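Local coordinates for cytosol aminopeptidase (Staphylococcus aureus subsp. aureus, PDB 3KZW), which probably removes amino acids, with a preference for leucine, from the N-termini of peptides as a metal-dependent aminopeptidase of the leucyl aminopeptidase family, at residues I398-D403 / F432-T437; N418-I423 / I479-A484. One frame throughout, in Å; residues are numbered along the deposited sequence.

Overall arrangement
Both contacts belong to the catalytic domain and bear on one mixed sheet, with their centres 11 Å apart. Their segments alternate along the chain: helix 395-401, helix 414-426, strand 431-433, strand 478-482. The two helices lie on opposite faces of the sheet, so contact 1 and contact 2 lie on the two faces of the sheet in an alpha-beta-alpha sandwich. They touch where Ile398 CD1 lies 3.8 Å from Ala484 O, and where Leu421 CD2 lies 4.1 Å from Phe432 CA. Contact 1 also adjoins a second subunit. Bound sodium ions are about 12 Å from the side chain of Leu401 and about 11 Å from that of Ile479.

Contact 1: I398-D403 / F432-T437; sequences IVALGD and FELPIT
Leu401 and Leu434 adopt the same kind of extended conformer, with CG anti to the carbonyl carbon (chi1 -59° and -65°), and this brings their branched ends together between helix 395-401 and segment 432-437. The helix packs here against one face of the mixed sheet of the catalytic domain, at the side where strand 431-433 pairs in parallel with strand 406-411. The two leucines meet through one methyl each, Leu401 CD2 standing 4.4 Å from Leu434 CD2. The other methyl of Leu401 reaches back along the strand and lies over its main chain, CD1 coming within 4.1 Å of Phe432 O and 4.3 Å of Phe432 CB. Leucine suits both places, since its fork lets a single side chain touch two neighbours. Ala400, one residue earlier, is small enough to let the chain of Leu434 approach the helix, and its CB is 4.4 Å from Leu434 CD1. The contacts between side chains are apolar, with Leu401 CD1 also beside a carbonyl oxygen, and the interface rests on burying hydrocarbon.

Ala407 of strand 406-411 touches both leucines and so floors the junction. Ala400 packs on Ala400, and Leu434 on Leu434, of a second subunit, a like-with-like arrangement consistent with a twofold axis close by in the six-chain assembly, and Pro435 rests on Phe432 of that subunit. Beyond the contact, Thr437 is the N-cap of helix 438-443, a role its short hydroxyl side chain fits. At the other end, Gly402 leaves the helix with a positive phi (93°), which glycine tolerates readily; Gly402 N still closes the last helical turn, 2.8 Å from Ile398 O.

Contact 2: N418-I423 / I479-A484; sequences NDILQI and IHFDIA
Asp482 OD1, on the strand whose Ile479 and Phe481 meet Ile420, is gripped by two backbone N-H groups: that of Leu393 and, more weakly, that of Ala484, whose N lies 3.4 Å from it at an N-H...O angle of 150°. OD2 of the same carboxylate bonds to Thr394 OG1, so both oxygens of this buried acid are satisfied, and an aspartate is short enough to tie the strand end to the residues just before helix 395-401. His480, two residues back on the same face, is fixed likewise by its ND1, bonded to Asp389 OD1.

The alternate residues turn to the other face and are hydrocarbon. Ile420, on helix 414-426, sends its two branches to different partners. CG1 sits beside the backbone N (chi1 -73°) and the second torsion is extended, which together carry CD1 toward the strand to meet Ile479 CD1 tip to tip at 3.9 Å. The CG2 branch, anti to that N, comes obliquely upon the end of the aromatic ring, 3.9 Å from Phe481 CZ and 4.2 Å from Phe481 CE1. The two branches of a beta-branched isoleucine thus reach two partners from one place on the helix. Within the strand, Ile479 CG2 lies over one face of the Phe481 ring, 3.5 Å above its plane and displaced toward the rim. Phe390 of the adjacent parallel strand meets that ring with its plane turned by about 15°, while Thr507 and Trp511 of helix 505-512 pack against Ile420.

Helix 414-426 connects the neighbouring parallel strands 406-411 and 431-433, and its buried side packed on the sheet is the arrangement of a beta-alpha-beta crossover in an alpha-beta-alpha sandwich.

Contact 1: I398-D403 / F432-T437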
ATOM      1  N   ILE A 398       8.329  19.241   5.485  1.00  2.59           N
ATOM      2  CA  ILE A 398       6.983  19.619   5.054  1.00  2.61           C
ATOM      3  C   ILE A 398       5.946  19.071   6.036  1.00  2.61           C
ATOM      4  O   ILE A 398       5.002  19.769   6.400  1.00  2.60           O
ATOM      5  CB  ILE A 398       6.680  19.148   3.603  1.00  2.62           C
ATOM      6  CG1 ILE A 398       7.669  19.784   2.620  1.00  2.65           C
ATOM      7  CG2 ILE A 398       5.244  19.489   3.200  1.00  2.62           C
ATOM      8  CD1 ILE A 398       7.652  19.182   1.228  1.00  2.59           C
ATOM      9  N   VAL A 399       6.141  17.830   6.475  1.00  2.62           N
ATOM     10  CA  VAL A 399       5.256  17.204   7.461  1.00  2.62           C
ATOM     11  C   VAL A 399       5.294  17.972   8.783  1.00  2.58           C
ATOM     12  O   VAL A 399       4.272  18.124   9.452  1.00  2.56           O
ATOM     13  CB  VAL A 399       5.612  15.709   7.681  1.00  2.62           C
ATOM     14  CG1 VAL A 399       4.700  15.070   8.728  1.00  2.64           C
ATOM     15  CG2 VAL A 399       5.515  14.940   6.370  1.00  2.54           C
ATOM     16  N   ALA A 400       6.476  18.478   9.124  1.00  2.63           N
ATOM     17  CA  ALA A 400       6.702  19.225  10.361  1.00  2.61           C
ATOM     18  C   ALA A 400       6.003  20.586  10.389  1.00  2.67           C
ATOM     19  O   ALA A 400       5.210  20.859  11.292  1.00  2.71           O
ATOM     20  CB  ALA A 400       8.193  19.399  10.603  1.00  2.59           C
ATOM     21  N   LEU A 401       6.290  21.426   9.396  1.00  2.65           N
ATOM     22  CA  LEU A 401       5.874  22.828   9.429  1.00  2.62           C
ATOM     23  C   LEU A 401       4.792  23.200   8.415  1.00  2.66           C
ATOM     24  O   LEU A 401       4.288  24.326   8.426  1.00  2.69           O
ATOM     25  CB  LEU A 401       7.092  23.745   9.253  1.00  2.59           C
ATOM     26  CG  LEU A 401       8.238  23.634  10.271  1.00  2.60           C
ATOM     27  CD1 LEU A 401       9.408  24.497   9.843  1.00  2.63           C
ATOM     28  CD2 LEU A 401       7.799  24.009  11.680  1.00  2.54           C
ATOM     29  N   GLY A 402       4.433  22.260   7.547  1.00  2.62           N
ATOM     30  CA  GLY A 402       3.483  22.543   6.475  1.00  2.64           C
ATOM     31  C   GLY A 402       4.199  22.949   5.206  1.00  2.64           C
ATOM     32  O   GLY A 402       5.412  23.152   5.206  1.00  2.64           O
ATOM     33  N   ASP A 403       3.440  23.077   4.123  1.00  2.72           N
ATOM     34  CA  ASP A 403       4.002  23.368   2.809  1.00  2.71           C
ATOM     35  C   ASP A 403       4.453  24.819   2.622  1.00  2.71           C
ATOM     36  O   ASP A 403       5.227  25.114   1.715  1.00  2.77           O
ATOM     37  CB  ASP A 403       2.991  23.008   1.720  1.00  2.75           C
ATOM     38  CG  ASP A 403       3.646  22.800   0.374  1.00  3.05           C
ATOM     39  OD1 ASP A 403       4.252  21.719   0.166  1.00  3.22           O
ATOM     40  OD2 ASP A 403       3.568  23.721  -0.475  1.00  3.11           O
ATOM     41  N   PHE A 432      11.038  28.978  10.330  1.00  2.63           N
ATOM     42  CA  PHE A 432      11.060  28.582  11.738  1.00  2.62           C
ATOM     43  C   PHE A 432      12.166  27.579  12.054  1.00  2.65           C
ATOM     44  O   PHE A 432      12.562  26.783  11.199  1.00  2.69           O
ATOM     45  CB  PHE A 432       9.689  28.060  12.178  1.00  2.58           C
ATOM     46  CG  PHE A 432       8.619  29.112  12.177  1.00  2.62           C
ATOM     47  CD1 PHE A 432       8.464  29.966  13.264  1.00  2.62           C
ATOM     48  CD2 PHE A 432       7.776  29.266  11.082  1.00  2.68           C
ATOM     49  CE1 PHE A 432       7.483  30.952  13.265  1.00  2.59           C
ATOM     50  CE2 PHE A 432       6.789  30.249  11.071  1.00  2.60           C
ATOM     51  CZ  PHE A 432       6.644  31.092  12.168  1.00  2.63           C
ATOM     52  N   GLU A 433      12.662  27.634  13.287  1.00  2.66           N
ATOM     53  CA  GLU A 433      13.789  26.808  13.702  1.00  2.63           C
ATOM     54  C   GLU A 433      13.375  25.392  14.091  1.00  2.68           C
ATOM     55  O   GLU A 433      12.352  25.184  14.748  1.00  2.68           O
ATOM     56  CB  GLU A 433      14.552  27.470  14.857  1.00  2.60           C
ATOM     57  CG  GLU A 433      15.904  26.816  15.164  1.00  2.67           C
ATOM     58  CD  GLU A 433      16.591  27.366  16.410  1.00  2.78           C
ATOM     59  OE1 GLU A 433      16.067  28.325  17.028  1.00  2.80           O
ATOM     60  OE2 GLU A 433      17.664  26.829  16.771  1.00  2.56           O
ATOM     61  N   LEU A 434      14.182  24.428  13.659  1.00  2.69           N
ATOM     62  CA  LEU A 434      14.138  23.065  14.173  1.00  2.62           C
ATOM     63  C   LEU A 434      15.520  22.728  14.742  1.00  2.62           C
ATOM     64  O   LEU A 434      16.525  23.266  14.275  1.00  2.63           O
ATOM     65  CB  LEU A 434      13.741  22.084  13.068  1.00  2.64           C
ATOM     66  CG  LEU A 434      12.338  22.189  12.463  1.00  2.57           C
ATOM     67  CD1 LEU A 434      12.175  21.180  11.346  1.00  2.55           C
ATOM     68  CD2 LEU A 434      11.261  21.989  13.512  1.00  2.55           C
ATOM     69  N   PRO A 435      15.580  21.843  15.754  1.00  2.62           N
ATOM     70  CA  PRO A 435      16.840  21.635  16.468  1.00  2.60           C
ATOM     71  C   PRO A 435      17.775  20.582  15.864  1.00  2.62           C
ATOM     72  O   PRO A 435      17.329  19.698  15.132  1.00  2.67           O
ATOM     73  CB  PRO A 435      16.373  21.174  17.846  1.00  2.57           C
ATOM     74  CG  PRO A 435      15.096  20.462  17.587  1.00  2.59           C
ATOM     75  CD  PRO A 435      14.480  21.057  16.345  1.00  2.59           C
ATOM     76  N   ILE A 436      19.066  20.707  16.167  1.00  2.65           N
ATOM     77  CA  ILE A 436      20.042  19.639  15.957  1.00  2.60           C
ATOM     78  C   ILE A 436      20.613  19.292  17.328  1.00  2.63           C
ATOM     79  O   ILE A 436      21.353  20.087  17.917  1.00  2.69           O
ATOM     80  CB  ILE A 436      21.193  20.054  15.010  1.00  2.56           C
ATOM     81  CG1 ILE A 436      20.653  20.574  13.675  1.00  2.64           C
ATOM     82  CG2 ILE A 436      22.139  18.880  14.782  1.00  2.57           C
ATOM     83  CD1 ILE A 436      21.692  21.291  12.821  1.00  2.58           C
ATOM     84  N   THR A 437      20.264  18.113  17.837  1.00  2.62           N
ATOM     85  CA  THR A 437      20.688  17.700  19.174  1.00  2.61           C
ATOM     86  C   THR A 437      21.793  16.642  19.140  1.00  2.64           C
ATOM     87  O   THR A 437      22.240  16.233  18.066  1.00  2.66           O
ATOM     88  CB  THR A 437      19.503  17.177  20.020  1.00  2.62           C
ATOM     89  OG1 THR A 437      19.084  15.898  19.530  1.00  2.60           O
ATOM     90  CG2 THR A 437      18.332  18.156  19.989  1.00  2.62           C
TER

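Contact 2: N418-I423 / I479-A484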
ATOM      1  N   ASN A 418      18.826  34.071  14.689  1.00  2.67           N
ATOM      2  CA  ASN A 418      17.824  34.910  15.342  1.00  2.69           C
ATOM      3  C   ASN A 418      17.521  36.192  14.575  1.00  2.77           C
ATOM      4  O   ASN A 418      16.370  36.631  14.520  1.00  2.78           O
ATOM      5  CB  ASN A 418      18.234  35.231  16.781  1.00  2.70           C
ATOM      6  CG  ASN A 418      17.762  34.179  17.769  1.00  2.77           C
ATOM      7  OD1 ASN A 418      17.585  33.011  17.422  1.00  2.89           O
ATOM      8  ND2 ASN A 418      17.555  34.592  19.012  1.00  2.86           N
ATOM      9  N   ASP A 419      18.552  36.781  13.973  1.00  2.85           N
ATOM     10  CA  ASP A 419      18.378  37.968  13.143  1.00  3.10           C
ATOM     11  C   ASP A 419      17.596  37.637  11.882  1.00  2.97           C
ATOM     12  O   ASP A 419      16.716  38.396  11.476  1.00  3.05           O
ATOM     13  CB  ASP A 419      19.732  38.579  12.775  1.00  3.29           C
ATOM     14  CG  ASP A 419      20.497  39.069  13.985  1.00  4.17           C
ATOM     15  OD1 ASP A 419      19.854  39.418  15.001  1.00  4.82           O
ATOM     16  OD2 ASP A 419      21.745  39.103  13.922  1.00  5.58           O
ATOM     17  N   ILE A 420      17.918  36.495  11.278  1.00  2.79           N
ATOM     18  CA  ILE A 420      17.263  36.053  10.051  1.00  2.71           C
ATOM     19  C   ILE A 420      15.799  35.677  10.296  1.00  2.75           C
ATOM     20  O   ILE A 420      14.926  36.004   9.484  1.00  2.77           O
ATOM     21  CB  ILE A 420      18.054  34.908   9.369  1.00  2.68           C
ATOM     22  CG1 ILE A 420      19.331  35.471   8.739  1.00  2.60           C
ATOM     23  CG2 ILE A 420      17.210  34.199   8.305  1.00  2.63           C
ATOM     24  CD1 ILE A 420      20.351  34.426   8.375  1.00  2.72           C
ATOM     25  N   LEU A 421      15.534  35.014  11.422  1.00  2.69           N
ATOM     26  CA  LEU A 421      14.164  34.680  11.813  1.00  2.65           C
ATOM     27  C   LEU A 421      13.321  35.936  12.032  1.00  2.65           C
ATOM     28  O   LEU A 421      12.121  35.935  11.763  1.00  2.73           O
ATOM     29  CB  LEU A 421      14.146  33.799  13.067  1.00  2.66           C
ATOM     30  CG  LEU A 421      14.714  32.377  12.989  1.00  2.64           C
ATOM     31  CD1 LEU A 421      14.758  31.756  14.374  1.00  2.69           C
ATOM     32  CD2 LEU A 421      13.925  31.492  12.031  1.00  2.59           C
ATOM     33  N   GLN A 422      13.956  37.001  12.514  1.00  2.64           N
ATOM     34  CA  GLN A 422      13.295  38.298  12.667  1.00  2.70           C
ATOM     35  C   GLN A 422      13.032  38.968  11.325  1.00  2.71           C
ATOM     36  O   GLN A 422      11.916  39.420  11.061  1.00  2.77           O
ATOM     37  CB  GLN A 422      14.117  39.232  13.564  1.00  2.68           C
ATOM     38  CG  GLN A 422      13.563  39.392  14.971  1.00  2.82           C
ATOM     39  CD  GLN A 422      12.233  40.132  14.995  1.00  2.92           C
ATOM     40  OE1 GLN A 422      12.075  41.171  14.350  1.00  2.84           O
ATOM     41  NE2 GLN A 422      11.268  39.595  15.741  1.00  2.96           N
ATOM     42  N   ILE A 423      14.067  39.025  10.488  1.00  2.70           N
ATOM     43  CA  ILE A 423      13.993  39.662   9.175  1.00  2.66           C
ATOM     44  C   ILE A 423      12.922  39.004   8.305  1.00  2.67           C
ATOM     45  O   ILE A 423      12.126  39.694   7.669  1.00  2.67           O
ATOM     46  CB  ILE A 423      15.373  39.644   8.461  1.00  2.67           C
ATOM     47  CG1 ILE A 423      16.308  40.686   9.082  1.00  2.58           C
ATOM     48  CG2 ILE A 423      15.224  39.885   6.958  1.00  2.65           C
ATOM     49  CD1 ILE A 423      17.784  40.425   8.837  1.00  2.63           C
ATOM     50  N   ILE A 479      24.193  27.886   8.874  1.00  2.63           N
ATOM     51  CA  ILE A 479      22.735  27.799   8.883  1.00  2.65           C
ATOM     52  C   ILE A 479      22.233  27.003   7.678  1.00  2.68           C
ATOM     53  O   ILE A 479      22.581  27.297   6.534  1.00  2.73           O
ATOM     54  CB  ILE A 479      22.045  29.181   8.931  1.00  2.66           C
ATOM     55  CG1 ILE A 479      22.552  30.004  10.117  1.00  2.58           C
ATOM     56  CG2 ILE A 479      20.529  29.005   9.023  1.00  2.64           C
ATOM     57  CD1 ILE A 479      22.131  31.457  10.089  1.00  2.63           C
ATOM     58  N   HIS A 480      21.417  25.989   7.953  1.00  2.69           N
ATOM     59  CA  HIS A 480      20.838  25.138   6.921  1.00  2.64           C
ATOM     60  C   HIS A 480      19.357  25.467   6.730  1.00  2.69           C
ATOM     61  O   HIS A 480      18.578  25.458   7.688  1.00  2.71           O
ATOM     62  CB  HIS A 480      21.040  23.661   7.287  1.00  2.62           C
ATOM     63  CG  HIS A 480      20.217  22.713   6.474  1.00  2.68           C
ATOM     64  ND1 HIS A 480      20.381  22.562   5.114  1.00  2.82           N
ATOM     65  CD2 HIS A 480      19.224  21.864   6.829  1.00  2.77           C
ATOM     66  CE1 HIS A 480      19.519  21.667   4.664  1.00  2.82           C
ATOM     67  NE2 HIS A 480      18.806  21.226   5.686  1.00  2.85           N
ATOM     68  N   PHE A 481      18.978  25.762   5.489  1.00  2.67           N
ATOM     69  CA  PHE A 481      17.595  26.095   5.155  1.00  2.67           C
ATOM     70  C   PHE A 481      16.935  25.002   4.315  1.00  2.71           C
ATOM     71  O   PHE A 481      17.259  24.832   3.133  1.00  2.75           O
ATOM     72  CB  PHE A 481      17.522  27.428   4.407  1.00  2.65           C
ATOM     73  CG  PHE A 481      17.912  28.620   5.233  1.00  2.63           C
ATOM     74  CD1 PHE A 481      17.050  29.126   6.201  1.00  2.63           C
ATOM     75  CD2 PHE A 481      19.130  29.255   5.026  1.00  2.60           C
ATOM     76  CE1 PHE A 481      17.404  30.237   6.961  1.00  2.65           C
ATOM     77  CE2 PHE A 481      19.489  30.369   5.773  1.00  2.64           C
ATOM     78  CZ  PHE A 481      18.623  30.861   6.744  1.00  2.64           C
ATOM     79  N   ASP A 482      16.011  24.266   4.930  1.00  2.70           N
ATOM     80  CA  ASP A 482      15.229  23.260   4.216  1.00  2.65           C
ATOM     81  C   ASP A 482      13.974  23.919   3.654  1.00  2.66           C
ATOM     82  O   ASP A 482      13.018  24.189   4.384  1.00  2.69           O
ATOM     83  CB  ASP A 482      14.872  22.085   5.133  1.00  2.62           C
ATOM     84  CG  ASP A 482      14.528  20.810   4.361  1.00  2.86           C
ATOM     85  OD1 ASP A 482      14.147  20.884   3.168  1.00  2.96           O
ATOM     86  OD2 ASP A 482      14.637  19.716   4.956  1.00  2.93           O
ATOM     87  N   ILE A 483      14.000  24.183   2.351  1.00  2.67           N
ATOM     88  CA  ILE A 483      12.914  24.886   1.673  1.00  2.65           C
ATOM     89  C   ILE A 483      12.121  23.957   0.748  1.00  2.69           C
ATOM     90  O   ILE A 483      11.587  24.389  -0.273  1.00  2.71           O
ATOM     91  CB  ILE A 483      13.428  26.137   0.897  1.00  2.64           C
ATOM     92  CG1 ILE A 483      14.511  25.755  -0.122  1.00  2.68           C
ATOM     93  CG2 ILE A 483      13.944  27.188   1.870  1.00  2.62           C
ATOM     94  CD1 ILE A 483      14.759  26.803  -1.197  1.00  2.63           C
ATOM     95  N   ALA A 484      12.033  22.683   1.122  1.00  2.66           N
ATOM     96  CA  ALA A 484      11.300  21.691   0.337  1.00  2.67           C
ATOM     97  C   ALA A 484       9.845  22.099   0.107  1.00  2.69           C
ATOM     98  O   ALA A 484       9.279  21.849  -0.961  1.00  2.79           O
ATOM     99  CB  ALA A 484      11.376  20.326   1.004  1.00  2.63           C
TER